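Local coordinates for protein putative Glycerophosphoryl diester phosphodiesterase (Silicibacter pomeroyi, PDB 3L12) that is a putative member of the glycerophosphoryl diester phosphodiesterase family, folded as a TIM barrel and holding a magnesium ion, at residues H186-A191 and S206-L211; W249-L254 and L269-W274. All coordinates share one frame; numbering follows the deposited sequence.

Contact 1: residues H186-A191 and S206-L211; sequences HSFDWA and SYLSQL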
loop_
_atom_site.group_PDB
_atom_site.type_symbol
_atom_site.label_atom_id
_atom_site.label_comp_id
_atom_site.label_asym_id
_atom_site.label_seq_id
_atom_site.Cartn_x
_atom_site.Cartn_y
_atom_site.Cartn_z
ATOM N N HIS A 186 -2.055 -9.880 -23.937
ATOM C CA HIS A 186 -1.090 -10.741 -23.238
ATOM C C HIS A 186 -1.727 -12.068 -22.869
ATOM O O HIS A 186 -2.853 -12.068 -22.375
ATOM C CB HIS A 186 -0.671 -9.884 -22.020
ATOM C CG HIS A 186 0.253 -10.491 -21.016
ATOM N ND1 HIS A 186 1.602 -10.677 -21.237
ATOM C CD2 HIS A 186 0.038 -10.794 -19.708
ATOM C CE1 HIS A 186 2.160 -11.130 -20.121
ATOM N NE2 HIS A 186 1.237 -11.202 -19.182
ATOM N N SER A 187 -1.038 -13.195 -23.106
ATOM C CA SER A 187 -1.636 -14.478 -22.781
ATOM C C SER A 187 -0.696 -15.656 -22.835
ATOM O O SER A 187 0.303 -15.647 -23.559
ATOM C CB SER A 187 -2.773 -14.766 -23.817
ATOM O OG SER A 187 -3.704 -15.745 -23.349
ATOM N N PHE A 188 -1.093 -16.677 -22.094
ATOM C CA PHE A 188 -0.515 -17.997 -22.237
ATOM C C PHE A 188 -1.125 -18.690 -23.458
ATOM O O PHE A 188 -0.545 -19.618 -23.979
ATOM C CB PHE A 188 -0.791 -18.909 -21.039
ATOM C CG PHE A 188 0.177 -18.747 -19.895
ATOM C CD1 PHE A 188 1.432 -19.315 -19.940
ATOM C CD2 PHE A 188 -0.203 -18.059 -18.779
ATOM C CE1 PHE A 188 2.293 -19.212 -18.833
ATOM C CE2 PHE A 188 0.684 -17.947 -17.689
ATOM C CZ PHE A 188 1.895 -18.530 -17.744
ATOM N N ASP A 189 -2.316 -18.273 -23.859
ATOM C CA ASP A 189 -3.075 -18.905 -24.990
ATOM C C ASP A 189 -2.574 -18.247 -26.264
ATOM O O ASP A 189 -3.086 -17.209 -26.704
ATOM C CB ASP A 189 -4.575 -18.676 -24.741
ATOM C CG ASP A 189 -5.475 -19.529 -25.612
ATOM O OD1 ASP A 189 -5.066 -19.837 -26.731
ATOM O OD2 ASP A 189 -6.604 -19.850 -25.135
ATOM N N TRP A 190 -1.562 -18.852 -26.859
ATOM C CA TRP A 190 -0.907 -18.295 -28.006
ATOM C C TRP A 190 -1.828 -18.285 -29.228
ATOM O O TRP A 190 -1.731 -17.385 -30.046
ATOM C CB TRP A 190 0.375 -19.076 -28.255
ATOM C CG TRP A 190 1.509 -18.802 -27.279
ATOM C CD1 TRP A 190 1.422 -18.216 -26.053
ATOM C CD2 TRP A 190 2.881 -19.182 -27.447
ATOM N NE1 TRP A 190 2.667 -18.158 -25.468
ATOM C CE2 TRP A 190 3.575 -18.759 -26.295
ATOM C CE3 TRP A 190 3.595 -19.788 -28.479
ATOM C CZ2 TRP A 190 4.954 -18.901 -26.156
ATOM C CZ3 TRP A 190 4.968 -19.971 -28.320
ATOM C CH2 TRP A 190 5.625 -19.513 -27.161
ATOM N N ALA A 191 -2.727 -19.265 -29.329
ATOM C CA ALA A 191 -3.653 -19.264 -30.449
ATOM C C ALA A 191 -4.552 -18.059 -30.325
ATOM O O ALA A 191 -4.845 -17.425 -31.317
ATOM C CB ALA A 191 -4.466 -20.595 -30.527
ATOM N N SER A 206 1.709 -10.077 -26.518
ATOM C CA SER A 206 2.701 -10.490 -25.527
ATOM C C SER A 206 2.477 -11.942 -25.114
ATOM O O SER A 206 1.395 -12.313 -24.686
ATOM C CB SER A 206 2.550 -9.565 -24.324
ATOM O OG SER A 206 3.349 -9.972 -23.249
ATOM N N TYR A 207 3.531 -12.750 -25.239
ATOM C CA TYR A 207 3.487 -14.204 -25.100
ATOM C C TYR A 207 4.103 -14.688 -23.785
ATOM O O TYR A 207 5.332 -14.587 -23.590
ATOM C CB TYR A 207 4.245 -14.809 -26.280
ATOM C CG TYR A 207 3.478 -14.765 -27.615
ATOM C CD1 TYR A 207 3.219 -13.557 -28.280
ATOM C CD2 TYR A 207 3.057 -15.933 -28.236
ATOM C CE1 TYR A 207 2.544 -13.543 -29.501
ATOM C CE2 TYR A 207 2.363 -15.917 -29.473
ATOM C CZ TYR A 207 2.085 -14.719 -30.077
ATOM O OH TYR A 207 1.375 -14.672 -31.270
ATOM N N LEU A 208 3.253 -15.141 -22.889
ATOM C CA LEU A 208 3.653 -15.713 -21.631
ATOM C C LEU A 208 4.223 -17.095 -21.883
ATOM O O LEU A 208 3.714 -17.871 -22.746
ATOM C CB LEU A 208 2.456 -15.883 -20.684
ATOM C CG LEU A 208 2.022 -14.577 -20.050
ATOM C CD1 LEU A 208 0.585 -14.600 -19.484
ATOM C CD2 LEU A 208 3.035 -14.290 -18.923
ATOM N N SER A 209 5.218 -17.453 -21.084
ATOM C CA SER A 209 5.737 -18.830 -21.086
ATOM C C SER A 209 6.169 -19.205 -19.662
ATOM O O SER A 209 6.532 -18.338 -18.843
ATOM C CB SER A 209 6.910 -18.992 -22.058
ATOM O OG SER A 209 8.003 -18.183 -21.645
ATOM N N GLN A 210 6.090 -20.487 -19.359
ATOM C CA GLN A 210 6.551 -21.028 -18.080
ATOM C C GLN A 210 6.911 -22.517 -18.314
ATOM O O GLN A 210 6.060 -23.302 -18.722
ATOM C CB GLN A 210 5.512 -20.863 -16.985
ATOM C CG GLN A 210 5.985 -21.417 -15.625
ATOM C CD GLN A 210 5.001 -21.205 -14.552
ATOM O OE1 GLN A 210 3.796 -21.349 -14.765
ATOM N NE2 GLN A 210 5.477 -20.860 -13.367
ATOM N N LEU A 211 8.162 -22.886 -18.084
ATOM C CA LEU A 211 8.614 -24.266 -18.342
ATOM C C LEU A 211 8.027 -25.182 -17.300
ATOM O O LEU A 211 7.815 -24.765 -16.151
ATOM C CB LEU A 211 10.125 -24.351 -18.330
ATOM C CG LEU A 211 10.849 -23.550 -19.421
ATOM C CD1 LEU A 211 12.351 -23.654 -19.245
ATOM C CD2 LEU A 211 10.469 -23.969 -20.789
HETATM O O HOH W 1 2.219 -20.182 -23.109
HETATM O O HOH W 2 0.189 -17.063 -31.955
#
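Strands 183-187 and 205-209 are parallel neighbours in the TIM barrel, joined by helix 190-199 in a beta-alpha-beta unit and meeting here at their C-terminal ends. His186 and Ser206 sit in register on one face of the sheet, where His186 ND1 and Ser206 OG share a hydrogen bond of 2.8 Å at the edge of the imidazole. The short serine hydroxyl suits this place, reaching the ring nitrogen edge-on. The other nitrogen, NE2, bonds an unidentified ligand, so in this crystal both ring nitrogens have a partner, which would restrict ring rotation. Ser187 N bonds Ser206 O, and Leu208 N returns to Ser187 O.

Leu208, branched and apolar, fills the angle between two rings: its CD1 lies 3.9 Å from the centroid of the His186 ring, while its CB stands over the Phe188 ring, 3.6 Å from its centroid. On the Tyr207 side, Trp190 offers both a broad face and an N-H. The edge of Tyr207 meets the face of Trp190 in a T-shaped pair, planes at 72°, with Tyr207 CD2 3.3 Å from Trp190 CD2. Trp190 CG lies anti to its carbonyl carbon (chi1 -74°), bringing Trp190 NE1 to donate to Leu208 O at 2.9 Å.

Contact 2: residues W249-L254 and L269-W274; sequences WCPYFL and LIVLTW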
loop_
_atom_site.group_PDB
_atom_site.type_symbol
_atom_site.label_atom_id
_atom_site.label_comp_id
_atom_site.label_asym_id
_atom_site.label_seq_id
_atom_site.Cartn_x
_atom_site.Cartn_y
_atom_site.Cartn_z
ATOM N N TRP A 249 7.990 -11.149 -25.123
ATOM C CA TRP A 249 8.127 -12.493 -24.601
ATOM C C TRP A 249 8.173 -12.319 -23.113
ATOM O O TRP A 249 8.982 -11.534 -22.614
ATOM C CB TRP A 249 9.416 -13.163 -25.083
ATOM C CG TRP A 249 9.680 -14.501 -24.410
ATOM C CD1 TRP A 249 8.787 -15.479 -24.125
ATOM C CD2 TRP A 249 10.961 -14.992 -23.988
ATOM N NE1 TRP A 249 9.430 -16.558 -23.496
ATOM C CE2 TRP A 249 10.759 -16.267 -23.405
ATOM C CE3 TRP A 249 12.249 -14.445 -23.994
ATOM C CZ2 TRP A 249 11.804 -17.015 -22.868
ATOM C CZ3 TRP A 249 13.281 -15.180 -23.453
ATOM C CH2 TRP A 249 13.041 -16.447 -22.879
ATOM N N CYS A 250 7.313 -13.023 -22.389
ATOM C CA CYS A 250 7.185 -12.869 -20.940
ATOM C C CYS A 250 7.366 -14.178 -20.234
ATOM O O CYS A 250 6.428 -14.847 -19.855
ATOM C CB CYS A 250 5.846 -12.246 -20.525
ATOM S SG CYS A 250 5.670 -10.549 -21.173
ATOM N N PRO A 251 8.627 -14.576 -20.059
ATOM C CA PRO A 251 8.925 -15.811 -19.354
ATOM C C PRO A 251 8.925 -15.715 -17.847
ATOM O O PRO A 251 9.292 -14.663 -17.251
ATOM C CB PRO A 251 10.341 -16.110 -19.786
ATOM C CG PRO A 251 10.953 -14.741 -19.960
ATOM C CD PRO A 251 9.839 -13.872 -20.505
ATOM N N TYR A 252 8.533 -16.810 -17.220
ATOM C CA TYR A 252 8.599 -16.933 -15.781
ATOM C C TYR A 252 10.078 -16.755 -15.374
ATOM O O TYR A 252 10.987 -17.220 -16.071
ATOM C CB TYR A 252 8.092 -18.285 -15.356
ATOM C CG TYR A 252 8.070 -18.489 -13.862
ATOM C CD1 TYR A 252 7.218 -17.753 -13.067
ATOM C CD2 TYR A 252 8.837 -19.493 -13.274
ATOM C CE1 TYR A 252 7.172 -17.953 -11.691
ATOM C CE2 TYR A 252 8.788 -19.699 -11.900
ATOM C CZ TYR A 252 7.960 -18.919 -11.135
ATOM O OH TYR A 252 7.911 -19.119 -9.762
ATOM N N PHE A 253 10.298 -16.083 -14.256
ATOM C CA PHE A 253 11.679 -15.657 -13.940
ATOM C C PHE A 253 12.684 -16.799 -13.751
ATOM O O PHE A 253 13.853 -16.608 -14.033
ATOM C CB PHE A 253 11.715 -14.674 -12.767
ATOM C CG PHE A 253 11.541 -15.309 -11.419
ATOM C CD1 PHE A 253 10.302 -15.571 -10.937
ATOM C CD2 PHE A 253 12.632 -15.603 -10.625
ATOM C CE1 PHE A 253 10.091 -16.144 -9.686
ATOM C CE2 PHE A 253 12.418 -16.203 -9.391
ATOM C CZ PHE A 253 11.159 -16.440 -8.923
ATOM N N LEU A 254 12.248 -17.963 -13.303
ATOM C CA LEU A 254 13.205 -19.097 -13.151
ATOM C C LEU A 254 13.665 -19.622 -14.466
ATOM O O LEU A 254 14.642 -20.386 -14.518
ATOM C CB LEU A 254 12.601 -20.232 -12.334
ATOM C CG LEU A 254 12.391 -19.930 -10.859
ATOM C CD1 LEU A 254 11.802 -21.111 -10.130
ATOM C CD2 LEU A 254 13.702 -19.501 -10.268
ATOM N N LEU A 269 12.501 -8.331 -29.694
ATOM C CA LEU A 269 11.410 -8.492 -28.703
ATOM C C LEU A 269 11.709 -7.742 -27.436
ATOM O O LEU A 269 12.879 -7.471 -27.117
ATOM C CB LEU A 269 11.233 -9.972 -28.352
ATOM C CG LEU A 269 10.930 -10.953 -29.465
ATOM C CD1 LEU A 269 11.067 -12.430 -29.051
ATOM C CD2 LEU A 269 9.533 -10.651 -30.059
ATOM N N ILE A 270 10.639 -7.378 -26.725
ATOM C CA ILE A 270 10.729 -6.801 -25.373
ATOM C C ILE A 270 10.554 -7.997 -24.422
ATOM O O ILE A 270 9.751 -8.873 -24.729
ATOM C CB ILE A 270 9.682 -5.713 -25.185
ATOM C CG1 ILE A 270 10.078 -4.459 -25.974
ATOM C CG2 ILE A 270 9.481 -5.380 -23.674
ATOM C CD1 ILE A 270 9.002 -3.309 -25.993
ATOM N N VAL A 271 11.293 -8.042 -23.292
ATOM C CA VAL A 271 11.227 -9.136 -22.371
ATOM C C VAL A 271 10.779 -8.619 -21.006
ATOM O O VAL A 271 11.453 -7.758 -20.409
ATOM C CB VAL A 271 12.571 -9.853 -22.246
ATOM C CG1 VAL A 271 12.469 -11.053 -21.327
ATOM C CG2 VAL A 271 13.098 -10.245 -23.664
ATOM N N LEU A 272 9.642 -9.107 -20.555
ATOM C CA LEU A 272 9.100 -8.745 -19.225
ATOM C C LEU A 272 9.049 -10.047 -18.453
ATOM O O LEU A 272 8.378 -11.011 -18.883
ATOM C CB LEU A 272 7.720 -8.135 -19.325
ATOM C CG LEU A 272 7.492 -6.936 -20.243
ATOM C CD1 LEU A 272 6.030 -6.521 -20.027
ATOM C CD2 LEU A 272 8.434 -5.780 -19.926
ATOM N N THR A 273 9.727 -10.119 -17.319
ATOM C CA THR A 273 9.684 -11.345 -16.540
ATOM C C THR A 273 8.753 -11.186 -15.318
ATOM O O THR A 273 8.481 -10.048 -14.845
ATOM C CB THR A 273 11.087 -11.800 -16.181
ATOM O OG1 THR A 273 11.013 -13.147 -15.673
ATOM C CG2 THR A 273 11.741 -10.793 -15.213
ATOM N N TRP A 274 8.245 -12.324 -14.827
ATOM C CA TRP A 274 7.191 -12.382 -13.811
ATOM C C TRP A 274 7.288 -13.642 -12.991
ATOM O O TRP A 274 8.037 -14.548 -13.434
ATOM C CB TRP A 274 5.780 -12.390 -14.487
ATOM C CG TRP A 274 5.590 -13.572 -15.367
ATOM C CD1 TRP A 274 5.987 -13.685 -16.659
ATOM C CD2 TRP A 274 5.013 -14.827 -15.002
ATOM N NE1 TRP A 274 5.728 -14.957 -17.118
ATOM C CE2 TRP A 274 5.134 -15.680 -16.130
ATOM C CE3 TRP A 274 4.442 -15.336 -13.823
ATOM C CZ2 TRP A 274 4.645 -16.976 -16.135
ATOM C CZ3 TRP A 274 3.979 -16.649 -13.835
ATOM C CH2 TRP A 274 4.093 -17.444 -14.988
#
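Trp274 lies across the backbone of Cys250 to Tyr252 and has the largest buried share of the contact between the parallel barrel strands 248-251 and 270-273. Regular backbone pairing comes first: Trp249 N donates to Ile270 O at 2.9 Å, and Leu272 N reaches Trp249 O at 3.3 Å. Beyond it Phe253 N bonds Trp274 O. Leu272 O, buried, has no hydrogen-bonding partner in the model, but Cys250 CA makes a CA-H...O contact to it at 3.0 Å.

Side chains supply the bonds between these two regions. Thr273 OG1 donates to Pro251 O at 2.8 Å; its hydroxyl, anti to the backbone N (chi1 -168°), extends to the other strand. Trp274 NE1 donates to Cys250 O at 2.8 Å, with the oxygen almost in the indole plane, though the donor stands well above the carbonyl plane. A tryptophan suits this place because it combines that N-H with a broad apolar face.

Aromatic packing uses the face. The edge of Tyr252 approaches the six-membered ring of Trp274 in a T-shaped pair, planes at 61°, with Tyr252 CD1 3.5 Å from Trp274 CZ3. Tyr252 CA adds a CH-pi contact to the five-membered ring.

Smaller apolar contacts fill in along the strands: Cys250 SG touches Leu272 CB at 3.7 Å, and Pro251 CD meets Val271 CG1 at 3.9 Å.

Helix 258-266, the connection of this beta-alpha-beta unit, packs through Ala264 on both Trp249 and Val271; helix 279-288 brings Met285 against Thr273 and Phe253, and strand 205-209 lies on the other side of 248-251, pairing with the backbone of Cys250.

Overall arrangement
Contacts 1 and 2 lie in two beta-alpha-beta units of one barrel, separated by the unit running from strand 205-209 through helix 237-244 to strand 248-251; their centres are about 10 Å apart. Tyr207 O lies 2.8 Å from Cys250 N, a probable backbone hydrogen bond, and Ser209 OG 2.8 Å from Trp249 NE1. Leu208 CD2 packs 3.3 Å from Trp274 NE1. Both contacts lie near the metal site of Glu50, Asp52 and Glu149: His186, Phe188 and Leu208 touch Glu149, and the His186 side chain comes to about 6 Å from the magnesium ion, that of Trp274 to about 7 Å. These side chains also lie about 3 and 4 Å from an unidentified ligand, probably from the crystallisation liquor.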